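Local coordinates for protein 2-dehydro-3-deoxy-D-arabinonate dehydratase (Sulfolobus solfataricus, PDB 2Q1D) that dehydrates 2-dehydro-3-deoxy-D-arabinonate to 2,5-dioxopentanoate, a step in a pentose oxidation pathway that leads from D-arabinonate to 2-oxoglutarate, at residues 141-146 / 162-167; 218-223 / 256-261. One frame throughout, in Å; residues are numbered along the deposited sequence.

Interaction 1 comes first along the chain. It pairs the two strands of the hairpin 144-150/156-164 and builds the magnesium site close to the middle of the molecule. Interaction 2 follows and sets the loop after strand 250-253 against strand 217-225, an outermost strand of a five-stranded sheet within this chain; the two centres lie about 11 Å apart. Both lie in the fumarylacetoacetate hydrolase family region and both touch the bound 2,5-dioxopentanoic acid. They also meet directly: P144 O and T256 OG1 are 2.8 Å apart, a probable hydrogen bond, and L141 CD1 packs on P260 O. Metal ligands and a substrate-binding loop are thus joined in one site.

Interaction 1: residues 141-146 / 162-167. With MG (magnesium ion), chain B; DO4 (2,5-dioxopentanoic acid), chain C.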
ATOM      1  N   LEU A 141     -19.599  -2.135 -36.054  1.00 46.05           N
ATOM      2  CA  LEU A 141     -18.652  -1.373 -36.848  1.00 46.16           C
ATOM      3  C   LEU A 141     -17.622  -0.724 -35.952  1.00 46.31           C
ATOM      4  O   LEU A 141     -17.946  -0.311 -34.846  1.00 46.96           O
ATOM      5  CB  LEU A 141     -19.353  -0.293 -37.676  1.00 46.02           C
ATOM      6  CG  LEU A 141     -20.263  -0.681 -38.851  1.00 46.37           C
ATOM      7  CD1 LEU A 141     -20.668   0.569 -39.657  1.00 46.28           C
ATOM      8  CD2 LEU A 141     -19.617  -1.724 -39.760  1.00 45.39           C
ATOM      9  N   PRO A 142     -16.365  -0.655 -36.413  1.00 46.26           N
ATOM     10  CA  PRO A 142     -15.412   0.165 -35.704  1.00 46.03           C
ATOM     11  C   PRO A 142     -15.664   1.621 -36.051  1.00 45.76           C
ATOM     12  O   PRO A 142     -16.062   1.910 -37.182  1.00 46.04           O
ATOM     13  CB  PRO A 142     -14.072  -0.294 -36.278  1.00 46.35           C
ATOM     14  CG  PRO A 142     -14.386  -0.780 -37.638  1.00 46.10           C
ATOM     15  CD  PRO A 142     -15.762  -1.338 -37.574  1.00 46.15           C
ATOM     16  N   GLU A 143     -15.455   2.518 -35.085  1.00 45.25           N
ATOM     17  CA  GLU A 143     -15.598   3.957 -35.301  1.00 44.57           C
ATOM     18  C   GLU A 143     -14.273   4.680 -35.000  1.00 44.22           C
ATOM     19  O   GLU A 143     -13.937   4.926 -33.840  1.00 44.25           O
ATOM     20  CB  GLU A 143     -16.751   4.534 -34.469  1.00 44.35           C
ATOM     21  CG  GLU A 143     -18.122   3.833 -34.614  1.00 44.52           C
ATOM     22  CD  GLU A 143     -19.304   4.685 -34.102  1.00 45.12           C
ATOM     23  OE1 GLU A 143     -20.470   4.309 -34.335  1.00 44.82           O
ATOM     24  OE2 GLU A 143     -19.085   5.744 -33.471  1.00 47.04           O
ATOM     25  N   PRO A 144     -13.503   5.004 -36.052  1.00 43.86           N
ATOM     26  CA  PRO A 144     -12.201   5.676 -35.941  1.00 43.70           C
ATOM     27  C   PRO A 144     -12.362   7.132 -35.545  1.00 43.67           C
ATOM     28  O   PRO A 144     -13.043   7.890 -36.249  1.00 44.24           O
ATOM     29  CB  PRO A 144     -11.658   5.608 -37.365  1.00 43.92           C
ATOM     30  CG  PRO A 144     -12.892   5.572 -38.226  1.00 43.69           C
ATOM     31  CD  PRO A 144     -13.863   4.730 -37.454  1.00 43.64           C
ATOM     32  N   GLU A 145     -11.741   7.536 -34.440  1.00 43.09           N
ATOM     33  CA  GLU A 145     -11.972   8.873 -33.902  1.00 42.20           C
ATOM     34  C   GLU A 145     -10.727   9.464 -33.300  1.00 41.85           C
ATOM     35  O   GLU A 145      -9.893   8.736 -32.775  1.00 41.72           O
ATOM     36  CB  GLU A 145     -13.054   8.804 -32.832  1.00 42.29           C
ATOM     37  CG  GLU A 145     -14.285   8.035 -33.273  1.00 42.41           C
ATOM     38  CD  GLU A 145     -15.434   8.127 -32.297  1.00 43.48           C
ATOM     39  OE1 GLU A 145     -16.457   7.433 -32.534  1.00 43.05           O
ATOM     40  OE2 GLU A 145     -15.326   8.894 -31.306  1.00 42.82           O
ATOM     41  N   LEU A 146     -10.605  10.786 -33.378  1.00 41.75           N
ATOM     42  CA  LEU A 146      -9.613  11.531 -32.593  1.00 41.62           C
ATOM     43  C   LEU A 146     -10.069  11.564 -31.139  1.00 42.18           C
ATOM     44  O   LEU A 146     -11.244  11.844 -30.844  1.00 42.59           O
ATOM     45  CB  LEU A 146      -9.467  12.967 -33.104  1.00 41.34           C
ATOM     46  CG  LEU A 146      -8.437  13.857 -32.406  1.00 41.14           C
ATOM     47  CD1 LEU A 146      -7.032  13.331 -32.619  1.00 41.00           C
ATOM     48  CD2 LEU A 146      -8.531  15.290 -32.885  1.00 40.88           C
ATOM     49  N   MET A 162      -8.595   6.567 -31.069  1.00 39.46           N
ATOM     50  CA  MET A 162      -9.496   5.636 -30.405  1.00 39.25           C
ATOM     51  C   MET A 162     -10.418   4.945 -31.394  1.00 39.56           C
ATOM     52  O   MET A 162     -10.820   5.533 -32.397  1.00 40.15           O
ATOM     53  CB  MET A 162     -10.328   6.325 -29.332  1.00 39.01           C
ATOM     54  CG  MET A 162     -11.310   5.388 -28.655  1.00 38.45           C
ATOM     55  SD  MET A 162     -11.738   5.883 -26.987  1.00 39.45           S
ATOM     56  CE  MET A 162     -10.199   5.632 -26.105  1.00 36.87           C
ATOM     57  N   ASP A 163     -10.741   3.690 -31.094  1.00 39.44           N
ATOM     58  CA  ASP A 163     -11.744   2.934 -31.805  1.00 39.25           C
ATOM     59  C   ASP A 163     -12.969   2.749 -30.881  1.00 39.03           C
ATOM     60  O   ASP A 163     -12.980   1.913 -29.956  1.00 38.92           O
ATOM     61  CB  ASP A 163     -11.125   1.606 -32.273  1.00 39.72           C
ATOM     62  CG  ASP A 163     -12.109   0.689 -33.043  1.00 41.03           C
ATOM     63  OD1 ASP A 163     -13.258   1.096 -33.366  1.00 41.19           O
ATOM     64  OD2 ASP A 163     -11.710  -0.475 -33.310  1.00 41.54           O
ATOM     65  N   ASP A 164     -13.985   3.567 -31.140  1.00 38.54           N
ATOM     66  CA  ASP A 164     -15.287   3.464 -30.509  1.00 38.54           C
ATOM     67  C   ASP A 164     -16.082   2.313 -31.147  1.00 38.90           C
ATOM     68  O   ASP A 164     -17.009   2.523 -31.917  1.00 39.05           O
ATOM     69  CB  ASP A 164     -16.004   4.814 -30.650  1.00 38.06           C
ATOM     70  CG  ASP A 164     -17.442   4.805 -30.123  1.00 38.66           C
ATOM     71  OD1 ASP A 164     -17.820   3.969 -29.255  1.00 37.79           O
ATOM     72  OD2 ASP A 164     -18.211   5.676 -30.595  1.00 39.12           O
ATOM     73  N   VAL A 165     -15.706   1.086 -30.829  1.00 39.71           N
ATOM     74  CA  VAL A 165     -16.355  -0.085 -31.406  1.00 40.44           C
ATOM     75  C   VAL A 165     -17.821  -0.071 -30.986  1.00 41.54           C
ATOM     76  O   VAL A 165     -18.118  -0.028 -29.789  1.00 42.06           O
ATOM     77  CB  VAL A 165     -15.669  -1.385 -30.911  1.00 40.52           C
ATOM     78  CG1 VAL A 165     -16.171  -2.619 -31.679  1.00 39.61           C
ATOM     79  CG2 VAL A 165     -14.140  -1.240 -30.990  1.00 39.17           C
ATOM     80  N   SER A 166     -18.734  -0.098 -31.963  1.00 42.60           N
ATOM     81  CA  SER A 166     -20.179   0.035 -31.686  1.00 43.51           C
ATOM     82  C   SER A 166     -21.046  -1.004 -32.403  1.00 43.98           C
ATOM     83  O   SER A 166     -20.917  -1.209 -33.611  1.00 43.92           O
ATOM     84  CB  SER A 166     -20.673   1.441 -32.053  1.00 43.54           C
ATOM     85  OG  SER A 166     -19.631   2.405 -31.971  1.00 44.23           O
ATOM     86  N   ALA A 167     -21.939  -1.638 -31.646  1.00 44.61           N
ATOM     87  CA  ALA A 167     -22.902  -2.590 -32.182  1.00 45.07           C
ATOM     88  C   ALA A 167     -24.063  -1.816 -32.797  1.00 45.97           C
ATOM     89  O   ALA A 167     -25.162  -1.740 -32.229  1.00 46.23           O
ATOM     90  CB  ALA A 167     -23.395  -3.512 -31.099  1.00 44.70           C
TER
HETATM   91 MG    MG B 294     -18.457   7.191 -31.776  1.00 34.22          MG
HETATM   92  O3  DO4 C 897     -25.240   6.882 -31.893  1.00 58.65           O
HETATM   93  C5  DO4 C 897     -24.638   7.759 -31.297  1.00 57.31           C
HETATM   94  C4  DO4 C 897     -23.132   7.698 -31.221  1.00 55.28           C
HETATM   95  C3  DO4 C 897     -22.532   8.546 -32.336  1.00 53.20           C
HETATM   96  C2  DO4 C 897     -21.042   8.315 -32.361  1.00 52.05           C
HETATM   97  O5  DO4 C 897     -20.529   7.523 -31.581  1.00 52.54           O
HETATM   98  C1  DO4 C 897     -20.181   9.022 -33.305  1.00 51.34           C
HETATM   99  O1  DO4 C 897     -20.677   9.849 -34.108  1.00 50.90           O
HETATM  100  O2  DO4 C 897     -18.951   8.770 -33.267  1.00 49.94           O
HETATM  101  O   HOH W   1     -17.699   8.479 -30.381  1.00 36.83           O
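D164 OD2 reaches the magnesium ion at 1.9 Å and meets there one oxygen each from E143 and E145 of the other segment. This is the acidic metal site of the fumarylacetoacetate hydrolase fold, built at one end of an antiparallel hairpin. Coordination is octahedral: D164 OD2 stands trans to O2 of the bound 2,5-dioxopentanoic acid, E145 OE1 trans to its O5, and E143 OE2, 2.3 Å from the metal, trans to a water. Each carboxylate binds through one oxygen; the second ones stay well back, E145 OE2 at 3.6 Å and D164 OD1 at 4.1 Å from the magnesium. E145 OE2 is held by T253 and the backbone N of G255, while D164 OD1 forms salt bridges with K118 and K182.

Both glutamates place CG beside the backbone N (chi1 -53° for E143, -49° for E145) and then run extended, which carries their carboxylates to the same ion from alternate positions of the chain. Backbone pairing probably sets the spacing of the three carboxylates. E145 pairs with M162 through two hydrogen bonds, the one from M162 N to E145 O measuring 3.0 Å, and D164 N donates to E143 O. Farther along, L141 and S166 exchange two more, including L141 N to S166 O at 2.9 Å. D163 and P144 form a non-hydrogen-bonded pair on the face directed at strands 207-214 and 271-276, and D163 OD1 takes a weak bond from E143 N at 3.1 Å.

Beyond D163 the chain bends in an inverse gamma turn centred on D164. Its carbonyl is gripped by S166 OG, which donates to D164 O at 2.6 Å from above the carbonyl plane, 38° out of it.

Interaction 2: residues 218-223 / 256-261; sequences VFFEGS and TAIVPG. With DO4 (2,5-dioxopentanoic acid), chain C.
With CG of F220 opposite its own backbone N (chi1 178°) and the ring turned upright on that bond (chi2 93°), F220 presents a face to P260 and an edge to I258. The geometry over the face is that of a CH-pi contact: P260 CG lies 3.6 Å from the centroid of the F220 ring and only 8° off the ring normal, so the methylene is almost centred on the aromatic surface. Proline and phenylalanine side chains meet at about a right angle. Near the ring plane, I258 CG2 touches F220 CE2 at 3.8 Å. The other branch of I258 reaches farther along the strand, where CD1 rests 3.9 Å from S223 CA and close to the carbonyl oxygen of G222.

No hydrogen bond crosses between 218-223 and 256-261; the contact is apolar, side chains meeting side chains and also backbone, as where F220 CE1 meets P260 CA. The neighbouring strand 207-214 supplies L210 and I212 to the same apolar cluster. Without the ring, as with an alanine here, the P260 methylene is likely to face a gap and I258 CG2 to lose its aromatic edge.

At its start, the same loop reaches the active site. T256 N donates to O2 of the bound 2,5-dioxopentanoic acid at 2.8 Å, in keeping with its experimentally known role in substrate binding. T256 OG1 also accepts a bond from I258 N at 3.3 Å, a weak link between the ligand-binding residue and the one packed on F220. The chemistry thus divides along the loop: one directional bond, from T256 N, meets the ligand, whereas I258 and P260 meet the strand by dispersion and CH-pi attraction, which depends on close fit more than direction and probably helps to keep the loop beside the strand.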
ATOM      1  N   VAL A 218      -8.344  -6.383 -48.232  1.00 51.19           N
ATOM      2  CA  VAL A 218      -8.850  -5.059 -47.843  1.00 51.17           C
ATOM      3  C   VAL A 218     -10.384  -4.984 -48.027  1.00 51.55           C
ATOM      4  O   VAL A 218     -10.875  -4.618 -49.089  1.00 51.60           O
ATOM      5  CB  VAL A 218      -8.117  -3.911 -48.597  1.00 50.95           C
ATOM      6  CG1 VAL A 218      -8.854  -2.578 -48.452  1.00 50.73           C
ATOM      7  CG2 VAL A 218      -6.703  -3.771 -48.089  1.00 50.63           C
ATOM      8  N   PHE A 219     -11.120  -5.333 -46.973  1.00 51.86           N
ATOM      9  CA  PHE A 219     -12.575  -5.469 -46.995  1.00 52.27           C
ATOM     10  C   PHE A 219     -13.312  -4.139 -47.000  1.00 52.29           C
ATOM     11  O   PHE A 219     -14.470  -4.066 -47.413  1.00 52.12           O
ATOM     12  CB  PHE A 219     -12.982  -6.253 -45.757  1.00 52.98           C
ATOM     13  CG  PHE A 219     -14.427  -6.668 -45.721  1.00 54.78           C
ATOM     14  CD1 PHE A 219     -15.209  -6.383 -44.600  1.00 56.02           C
ATOM     15  CD2 PHE A 219     -15.000  -7.386 -46.780  1.00 56.03           C
ATOM     16  CE1 PHE A 219     -16.555  -6.791 -44.545  1.00 57.07           C
ATOM     17  CE2 PHE A 219     -16.342  -7.795 -46.737  1.00 56.34           C
ATOM     18  CZ  PHE A 219     -17.120  -7.496 -45.615  1.00 56.06           C
ATOM     19  N   PHE A 220     -12.639  -3.106 -46.492  1.00 52.50           N
ATOM     20  CA  PHE A 220     -13.154  -1.733 -46.414  1.00 52.68           C
ATOM     21  C   PHE A 220     -11.986  -0.782 -46.247  1.00 53.01           C
ATOM     22  O   PHE A 220     -11.047  -1.072 -45.512  1.00 53.06           O
ATOM     23  CB  PHE A 220     -14.137  -1.512 -45.237  1.00 52.19           C
ATOM     24  CG  PHE A 220     -14.636  -0.080 -45.130  1.00 51.79           C
ATOM     25  CD1 PHE A 220     -15.826   0.308 -45.740  1.00 51.70           C
ATOM     26  CD2 PHE A 220     -13.893   0.893 -44.455  1.00 51.25           C
ATOM     27  CE1 PHE A 220     -16.267   1.638 -45.666  1.00 51.39           C
ATOM     28  CE2 PHE A 220     -14.328   2.228 -44.385  1.00 50.68           C
ATOM     29  CZ  PHE A 220     -15.514   2.596 -44.986  1.00 50.79           C
ATOM     30  N   GLU A 221     -12.066   0.357 -46.924  1.00 53.56           N
ATOM     31  CA  GLU A 221     -11.137   1.447 -46.725  1.00 54.44           C
ATOM     32  C   GLU A 221     -11.882   2.774 -46.851  1.00 54.73           C
ATOM     33  O   GLU A 221     -12.868   2.872 -47.574  1.00 54.99           O
ATOM     34  CB  GLU A 221     -10.005   1.349 -47.727  1.00 54.60           C
ATOM     35  CG  GLU A 221      -8.992   2.459 -47.642  1.00 57.09           C
ATOM     36  CD  GLU A 221      -7.622   1.999 -48.069  1.00 60.98           C
ATOM     37  OE1 GLU A 221      -7.538   1.060 -48.909  1.00 63.60           O
ATOM     38  OE2 GLU A 221      -6.631   2.570 -47.555  1.00 62.03           O
ATOM     39  N   GLY A 222     -11.420   3.783 -46.127  1.00 55.18           N
ATOM     40  CA  GLY A 222     -12.061   5.088 -46.123  1.00 55.99           C
ATOM     41  C   GLY A 222     -11.250   6.077 -45.315  1.00 56.62           C
ATOM     42  O   GLY A 222     -10.485   5.689 -44.426  1.00 56.90           O
ATOM     43  N   SER A 223     -11.427   7.360 -45.609  1.00 57.16           N
ATOM     44  CA  SER A 223     -10.637   8.399 -44.976  1.00 58.14           C
ATOM     45  C   SER A 223     -11.442   9.702 -44.842  1.00 58.90           C
ATOM     46  O   SER A 223     -12.465   9.868 -45.506  1.00 59.26           O
ATOM     47  CB  SER A 223      -9.366   8.609 -45.795  1.00 58.06           C
ATOM     48  OG  SER A 223      -8.435   9.421 -45.116  1.00 59.13           O
ATOM     49  N   THR A 256     -16.985   9.960 -34.795  1.00 47.78           N
ATOM     50  CA  THR A 256     -16.419   9.466 -36.053  1.00 48.18           C
ATOM     51  C   THR A 256     -17.076  10.067 -37.281  1.00 48.55           C
ATOM     52  O   THR A 256     -18.247  10.452 -37.235  1.00 48.79           O
ATOM     53  CB  THR A 256     -16.535   7.931 -36.174  1.00 48.23           C
ATOM     54  OG1 THR A 256     -15.678   7.476 -37.220  1.00 47.79           O
ATOM     55  CG2 THR A 256     -17.956   7.510 -36.504  1.00 48.15           C
ATOM     56  N   ALA A 257     -16.314  10.118 -38.375  1.00 48.71           N
ATOM     57  CA  ALA A 257     -16.818  10.525 -39.693  1.00 48.85           C
ATOM     58  C   ALA A 257     -16.735   9.422 -40.777  1.00 48.96           C
ATOM     59  O   ALA A 257     -17.035   9.686 -41.938  1.00 49.36           O
ATOM     60  CB  ALA A 257     -16.092  11.776 -40.170  1.00 48.52           C
ATOM     61  N   ILE A 258     -16.330   8.205 -40.408  1.00 48.83           N
ATOM     62  CA  ILE A 258     -16.185   7.105 -41.369  1.00 48.60           C
ATOM     63  C   ILE A 258     -17.095   5.937 -41.016  1.00 49.03           C
ATOM     64  O   ILE A 258     -16.912   5.277 -40.000  1.00 48.80           O
ATOM     65  CB  ILE A 258     -14.731   6.650 -41.464  1.00 48.30           C
ATOM     66  CG1 ILE A 258     -13.858   7.827 -41.915  1.00 48.04           C
ATOM     67  CG2 ILE A 258     -14.606   5.492 -42.436  1.00 48.38           C
ATOM     68  CD1 ILE A 258     -12.393   7.712 -41.604  1.00 47.25           C
ATOM     69  N   VAL A 259     -18.090   5.690 -41.857  1.00 49.95           N
ATOM     70  CA  VAL A 259     -19.134   4.719 -41.519  1.00 51.14           C
ATOM     71  C   VAL A 259     -19.405   3.706 -42.659  1.00 52.32           C
ATOM     72  O   VAL A 259     -20.167   4.005 -43.581  1.00 52.74           O
ATOM     73  CB  VAL A 259     -20.459   5.446 -41.107  1.00 50.97           C
ATOM     74  CG1 VAL A 259     -21.498   4.460 -40.595  1.00 50.34           C
ATOM     75  CG2 VAL A 259     -20.197   6.517 -40.055  1.00 50.45           C
ATOM     76  N   PRO A 260     -18.766   2.514 -42.614  1.00 53.15           N
ATOM     77  CA  PRO A 260     -19.086   1.423 -43.558  1.00 53.69           C
ATOM     78  C   PRO A 260     -20.586   1.129 -43.718  1.00 54.20           C
ATOM     79  O   PRO A 260     -21.387   1.511 -42.865  1.00 54.26           O
ATOM     80  CB  PRO A 260     -18.378   0.208 -42.945  1.00 53.66           C
ATOM     81  CG  PRO A 260     -17.233   0.778 -42.186  1.00 53.44           C
ATOM     82  CD  PRO A 260     -17.660   2.148 -41.703  1.00 53.22           C
ATOM     83  N   GLY A 261     -20.944   0.449 -44.805  1.00 54.82           N
ATOM     84  CA  GLY A 261     -22.326   0.049 -45.061  1.00 55.81           C
ATOM     85  C   GLY A 261     -22.783  -1.117 -44.196  1.00 56.66           C
ATOM     86  O   GLY A 261     -22.013  -1.644 -43.382  1.00 56.47           O
TER
HETATM   87  O3  DO4 C 897     -25.240   6.882 -31.893  1.00 58.65           O
HETATM   88  C5  DO4 C 897     -24.638   7.759 -31.297  1.00 57.31           C
HETATM   89  C4  DO4 C 897     -23.132   7.698 -31.221  1.00 55.28           C
HETATM   90  C3  DO4 C 897     -22.532   8.546 -32.336  1.00 53.20           C
HETATM   91  C2  DO4 C 897     -21.042   8.315 -32.361  1.00 52.05           C
HETATM   92  O5  DO4 C 897     -20.529   7.523 -31.581  1.00 52.54           O
HETATM   93  C1  DO4 C 897     -20.181   9.022 -33.305  1.00 51.34           C
HETATM   94  O1  DO4 C 897     -20.677   9.849 -34.108  1.00 50.90           O
HETATM   95  O2  DO4 C 897     -18.951   8.770 -33.267  1.00 49.94           O